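Local structure of aldo-keto reductase AKR2E4 (Bombyx mori, 3WCZ) at residues Ser158-Asn161 with Ala162-Thr166; Glu190-Val193 with Ala194-Gln197. The protein catalyses NADP-dependent carbonyl reduction, with high activity toward 3-dehydroecdysone, and may take part in regulating moulting in the silkworm. All coordinates share one frame; numbering follows the deposited sequence.

Both contacts are local and partly buried, and they sit about 10 Å apart, centre to centre, on neighbouring helices of the eight-stranded parallel barrel. Contact 1 covers the end of strand 152-158 and the start of helix 162-170; contact 2 lies wholly within helix 190-198. Contact 1 is mainly polar, with side-chain amides closing a helix start and two cofactor-binding residues at its strand end. Contact 2 combines main-chain bonds with apolar packing, and its exposed residues are Pro191 and Ala194. The helices meet directly: His195 NE2 lies 2.9 Å from Thr166 OG1 in a weak hydrogen bond, and Leu192 packs on Ala162.

Contact 1 (Ser158-Asn161 with Ala162-Thr166); sequences SNFN and ATQIT. With NAP (NADP nicotinamide-adenine-dinucleotide phosphate), chain B; EDO (1,2-ethanediol), chain F.
Asn161 and Gln164 face each other across the first turn of helix 162-170, their side chains crossing at about a right angle while the two amide planes stack 26° apart. Each amide oxygen accepts from the other residue's main chain. Gln164 N gives a 2.9 Å bond to Asn161 OD1, arriving nearly in line with the side-chain carbonyl. In return Asn161 N reaches Gln164 OE1 at 2.9 Å, this time with the donor tilted 21° from the carbonyl plane. The Asn161 torsion explains the first bond: at chi1 68° its CG sits between the backbone N and the carbonyl carbon, which swings OD1 over the open helix end. Asn161 O begins the regular pattern by accepting from Ile165 N at 2.9 Å. The two NH2 groups are also bound, Asn161 ND2 to Pro307 O and Gln164 NE2 to Asn305 O, so the C-terminal segment lies against the cap.

Behind the amides, Phe160 CD2 meets Gln164 CB at 3.8 Å, and Phe160 CB touches Ile165 CD1 at the same separation. At the strand end, Asn159 OD1 accepts from the nicotinamide N7N of NADP at 2.9 Å, while Asn159 ND2 bonds to Tyr206 OH. Ser158 OG stands 2.9 Å from the carboxamide O7N and is hydrogen-bonded to Gln180 O. The reciprocal bonds define a capping box with Asn161 as N-cap, set directly after a barrel strand whose C-terminal end carries the nicotinamide site, as in the TIM-barrel aldo-keto reductases.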
loop_
_atom_site.group_PDB
_atom_site.type_symbol
_atom_site.label_atom_id
_atom_site.label_comp_id
_atom_site.label_asym_id
_atom_site.label_seq_id
_atom_site.Cartn_x
_atom_site.Cartn_y
_atom_site.Cartn_z
ATOM N N SER A 158 6.927 -0.069 5.840
ATOM C CA SER A 158 6.374 0.991 5.015
ATOM C C SER A 158 7.085 2.285 5.396
ATOM O O SER A 158 7.448 2.489 6.571
ATOM C CB SER A 158 4.872 1.077 5.285
ATOM O OG SER A 158 4.213 2.025 4.463
ATOM N N ASN A 159 7.282 3.161 4.424
ATOM C CA ASN A 159 7.903 4.456 4.664
ATOM C C ASN A 159 9.320 4.333 5.218
ATOM O O ASN A 159 9.786 5.210 5.948
ATOM C CB ASN A 159 7.041 5.329 5.575
ATOM C CG ASN A 159 5.690 5.595 4.991
ATOM O OD1 ASN A 159 4.639 5.104 5.463
ATOM N ND2 ASN A 159 5.683 6.388 3.969
ATOM N N PHE A 160 10.036 3.291 4.812
ATOM C CA PHE A 160 11.452 3.178 5.148
ATOM C C PHE A 160 12.315 3.707 4.006
ATOM O O PHE A 160 12.105 3.357 2.838
ATOM C CB PHE A 160 11.882 1.730 5.443
ATOM C CG PHE A 160 11.586 1.267 6.855
ATOM C CD1 PHE A 160 10.338 1.449 7.425
ATOM C CD2 PHE A 160 12.552 0.590 7.595
ATOM C CE1 PHE A 160 10.076 0.999 8.703
ATOM C CE2 PHE A 160 12.288 0.155 8.892
ATOM C CZ PHE A 160 11.064 0.339 9.430
ATOM N N ASN A 161 13.328 4.509 4.317
ATOM C CA ASN A 161 14.227 5.002 3.289
ATOM C C ASN A 161 15.376 4.033 3.046
ATOM O O ASN A 161 15.459 2.964 3.654
ATOM C CB ASN A 161 14.695 6.425 3.635
ATOM C CG ASN A 161 15.590 6.491 4.852
ATOM O OD1 ASN A 161 16.331 5.565 5.161
ATOM N ND2 ASN A 161 15.525 7.616 5.556
ATOM N N ALA A 162 16.268 4.389 2.136
ATOM C CA ALA A 162 17.273 3.425 1.719
ATOM C C ALA A 162 18.220 3.041 2.847
ATOM O O ALA A 162 18.585 1.873 2.980
ATOM C CB ALA A 162 18.061 3.955 0.512
ATOM N N THR A 163 18.628 4.023 3.640
ATOM C CA THR A 163 19.527 3.764 4.763
ATOM C C THR A 163 18.865 2.856 5.789
ATOM O O THR A 163 19.500 1.967 6.379
ATOM C CB THR A 163 19.970 5.104 5.402
ATOM O OG1 THR A 163 20.830 5.787 4.475
ATOM C CG2 THR A 163 20.703 4.870 6.714
ATOM N N GLN A 164 17.583 3.082 6.033
ATOM C CA GLN A 164 16.834 2.268 6.981
ATOM C C GLN A 164 16.637 0.849 6.466
ATOM O O GLN A 164 16.727 -0.114 7.228
ATOM C CB GLN A 164 15.482 2.920 7.279
ATOM C CG GLN A 164 15.642 4.226 8.008
ATOM C CD GLN A 164 14.365 5.049 8.081
ATOM O OE1 GLN A 164 13.487 4.982 7.210
ATOM N NE2 GLN A 164 14.254 5.832 9.130
ATOM N N ILE A 165 16.378 0.705 5.178
ATOM C CA ILE A 165 16.268 -0.612 4.578
ATOM C C ILE A 165 17.599 -1.371 4.715
ATOM O O ILE A 165 17.605 -2.536 5.141
ATOM C CB ILE A 165 15.843 -0.521 3.104
ATOM C CG1 ILE A 165 14.372 -0.149 2.984
ATOM C CG2 ILE A 165 16.120 -1.831 2.383
ATOM C CD1 ILE A 165 13.408 -1.190 3.499
ATOM N N THR A 166 18.700 -0.713 4.378
ATOM C CA THR A 166 20.009 -1.367 4.492
ATOM C C THR A 166 20.277 -1.795 5.947
ATOM O O THR A 166 20.740 -2.927 6.195
ATOM C CB THR A 166 21.106 -0.417 3.980
ATOM O OG1 THR A 166 20.908 -0.221 2.583
ATOM C CG2 THR A 166 22.511 -0.951 4.232
HETATM P PA NAP B . -5.141 7.128 -4.455
HETATM O O1A NAP B . -5.490 5.721 -4.708
HETATM O O2A NAP B . -3.843 7.696 -4.764
HETATM O O5B NAP B . -6.223 8.130 -4.967
HETATM C C5B NAP B . -7.577 7.943 -4.685
HETATM C C4B NAP B . -8.495 8.957 -5.351
HETATM O O4B NAP B . -8.538 8.706 -6.769
HETATM C C3B NAP B . -9.895 8.995 -4.871
HETATM O O3B NAP B . -10.296 10.344 -4.871
HETATM C C2B NAP B . -10.605 8.209 -5.865
HETATM O O2B NAP B . -11.982 8.508 -5.971
HETATM C C1B NAP B . -9.882 8.528 -7.146
HETATM N N9A NAP B . -9.878 7.504 -8.170
HETATM C C8A NAP B . -9.716 6.182 -7.959
HETATM N N7A NAP B . -9.639 5.520 -9.095
HETATM C C5A NAP B . -9.763 6.433 -10.109
HETATM C C6A NAP B . -9.761 6.331 -11.503
HETATM N N6A NAP B . -9.649 5.126 -12.203
HETATM N N1A NAP B . -9.909 7.478 -12.190
HETATM C C2A NAP B . -10.029 8.648 -11.565
HETATM N N3A NAP B . -10.023 8.787 -10.229
HETATM C C4A NAP B . -9.876 7.670 -9.500
HETATM O O3 NAP B . -5.417 7.358 -2.874
HETATM P PN NAP B . -4.659 7.209 -1.481
HETATM O O1N NAP B . -5.722 6.843 -0.512
HETATM O O2N NAP B . -3.864 8.446 -1.258
HETATM O O5D NAP B . -3.617 6.020 -1.640
HETATM C C5D NAP B . -4.041 4.728 -1.918
HETATM C C4D NAP B . -3.913 3.725 -0.765
HETATM O O4D NAP B . -2.559 3.530 -0.399
HETATM C C3D NAP B . -4.560 4.150 0.514
HETATM O O3D NAP B . -5.972 4.101 0.457
HETATM C C2D NAP B . -3.940 3.254 1.466
HETATM O O2D NAP B . -4.461 1.960 1.349
HETATM C C1D NAP B . -2.497 3.306 1.014
HETATM N N1N NAP B . -1.610 4.314 1.607
HETATM C C2N NAP B . -0.659 3.944 2.484
HETATM C C3N NAP B . 0.180 4.884 3.025
HETATM C C7N NAP B . 1.232 4.389 3.944
HETATM O O7N NAP B . 1.640 3.202 3.926
HETATM N N7N NAP B . 1.839 5.318 4.711
HETATM C C4N NAP B . 0.023 6.254 2.740
HETATM C C5N NAP B . -0.957 6.632 1.813
HETATM C C6N NAP B . -1.748 5.625 1.274
HETATM P P2B NAP B . -13.121 7.389 -5.834
HETATM O O1X NAP B . -14.426 8.202 -5.933
HETATM O O2X NAP B . -12.996 6.474 -6.973
HETATM O O3X NAP B . -12.941 6.730 -4.489
HETATM C C1 EDO F . 10.730 6.663 1.544
HETATM O O1 EDO F . 10.369 7.734 0.656
HETATM C C2 EDO F . 10.275 6.982 2.935
HETATM O O2 EDO F . 8.882 7.330 2.955
#

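Contact 2 (Glu190-Val193 with Ala194-Gln197)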
loop_
_atom_site.group_PDB
_atom_site.type_symbol
_atom_site.label_atom_id
_atom_site.label_comp_id
_atom_site.label_asym_id
_atom_site.label_seq_id
_atom_site.Cartn_x
_atom_site.Cartn_y
_atom_site.Cartn_z
ATOM N N GLU A 190 12.822 6.667 -7.762
ATOM C CA GLU A 190 13.536 5.706 -8.580
ATOM C C GLU A 190 14.702 5.031 -7.851
ATOM O O GLU A 190 14.830 3.811 -7.885
ATOM C CB GLU A 190 13.927 6.320 -9.928
ATOM C CG GLU A 190 12.659 6.588 -10.782
ATOM C CD GLU A 190 12.838 7.655 -11.861
ATOM O OE1 GLU A 190 13.708 7.454 -12.696
ATOM O OE2 GLU A 190 12.135 8.698 -11.872
ATOM N N PRO A 191 15.560 5.802 -7.177
ATOM C CA PRO A 191 16.662 5.134 -6.485
ATOM C C PRO A 191 16.195 4.202 -5.365
ATOM O O PRO A 191 16.753 3.129 -5.227
ATOM C CB PRO A 191 17.512 6.305 -5.974
ATOM C CG PRO A 191 17.222 7.421 -6.960
ATOM C CD PRO A 191 15.778 7.252 -7.277
ATOM N N LEU A 192 15.183 4.587 -4.594
ATOM C CA LEU A 192 14.756 3.734 -3.494
ATOM C C LEU A 192 14.111 2.466 -4.019
ATOM O O LEU A 192 14.344 1.391 -3.480
ATOM C CB LEU A 192 13.795 4.478 -2.557
ATOM C CG LEU A 192 13.303 3.666 -1.344
ATOM C CD1 LEU A 192 14.442 3.066 -0.541
ATOM C CD2 LEU A 192 12.415 4.516 -0.442
ATOM N N VAL A 193 13.302 2.579 -5.061
ATOM C CA VAL A 193 12.725 1.385 -5.672
ATOM C C VAL A 193 13.822 0.439 -6.159
ATOM O O VAL A 193 13.797 -0.768 -5.891
ATOM C CB VAL A 193 11.754 1.743 -6.798
ATOM C CG1 VAL A 193 11.406 0.534 -7.614
ATOM C CG2 VAL A 193 10.513 2.375 -6.225
ATOM N N ALA A 194 14.799 0.985 -6.866
ATOM C CA ALA A 194 15.903 0.165 -7.364
ATOM C C ALA A 194 16.653 -0.504 -6.211
ATOM O O ALA A 194 17.024 -1.675 -6.284
ATOM C CB ALA A 194 16.847 0.998 -8.213
ATOM N N HIS A 195 16.894 0.240 -5.135
ATOM C CA HIS A 195 17.591 -0.308 -3.973
ATOM C C HIS A 195 16.816 -1.487 -3.402
ATOM O O HIS A 195 17.366 -2.564 -3.150
ATOM C CB HIS A 195 17.735 0.824 -2.961
ATOM C CG HIS A 195 18.477 0.461 -1.717
ATOM N ND1 HIS A 195 19.818 0.140 -1.709
ATOM C CD2 HIS A 195 18.071 0.424 -0.433
ATOM C CE1 HIS A 195 20.196 -0.091 -0.463
ATOM N NE2 HIS A 195 19.154 0.078 0.327
ATOM N N CYS A 196 15.530 -1.292 -3.160
ATOM C CA CYS A 196 14.730 -2.368 -2.594
ATOM C C CYS A 196 14.719 -3.581 -3.509
ATOM O O CYS A 196 14.922 -4.714 -3.059
ATOM C CB CYS A 196 13.308 -1.892 -2.309
ATOM S SG CYS A 196 13.210 -0.686 -0.949
ATOM N N GLN A 197 14.480 -3.361 -4.790
ATOM C CA GLN A 197 14.407 -4.477 -5.722
ATOM C C GLN A 197 15.724 -5.222 -5.792
ATOM O O GLN A 197 15.728 -6.469 -5.864
ATOM C CB GLN A 197 13.950 -3.984 -7.083
ATOM C CG GLN A 197 12.476 -3.554 -7.061
ATOM C CD GLN A 197 11.992 -2.995 -8.380
ATOM O OE1 GLN A 197 12.784 -2.559 -9.220
ATOM N NE2 GLN A 197 10.665 -2.982 -8.553
#
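With CG1 anti to the backbone N (chi1 167°), Val193 places that methyl beside the side chain of Gln197, one helical turn on. Gln197 runs extended beyond CG, with chi2 at 177°, and the two side chains lie alongside each other, pointing the same way. Val193 CG1 lies 3.7 Å from each of Gln197 CD, OE1 and NE2, so the methyl meets the amide group and not the aliphatic stem. The glutamine's CG also lies 3.3 Å from Val193 O, the same carbonyl that accepts from Gln197 N at 2.9 Å. Its NE2 is hydrogen-bonded to Arg252 O, and Leu254 touches both side chains, which places this pair against the loop ahead of strand 255-256. Were Gln197 cut back to an alanine, Arg252 O would probably lose this amide donor and Val193 CG1 the group packed beside it.

Another face of the helix pairs Leu192 with Cys196. Leu192 CD1 comes 4.0 Å from Cys196 SG, and these residues touch Ile181 and Asn179 of strand 178-182 respectively. Cys196 N closes the turn on Leu192 O at 3.0 Å, with an N-H...O angle of 171°. His195 N likewise bonds to Pro191 O at 2.9 Å, and Ala194 N bonds to Glu190 O.

The four i to i+4 bonds pair the carbonyls of 190-193 with the N-H groups of 194-197, in the helix of the beta-alpha-beta unit 178-206, while the side chains meet different neighbours: Leu192 and Cys196 pack the helix against the barrel strand and helix 162-170, whereas the Gln197 amide adds a directional polar tie to the following loop.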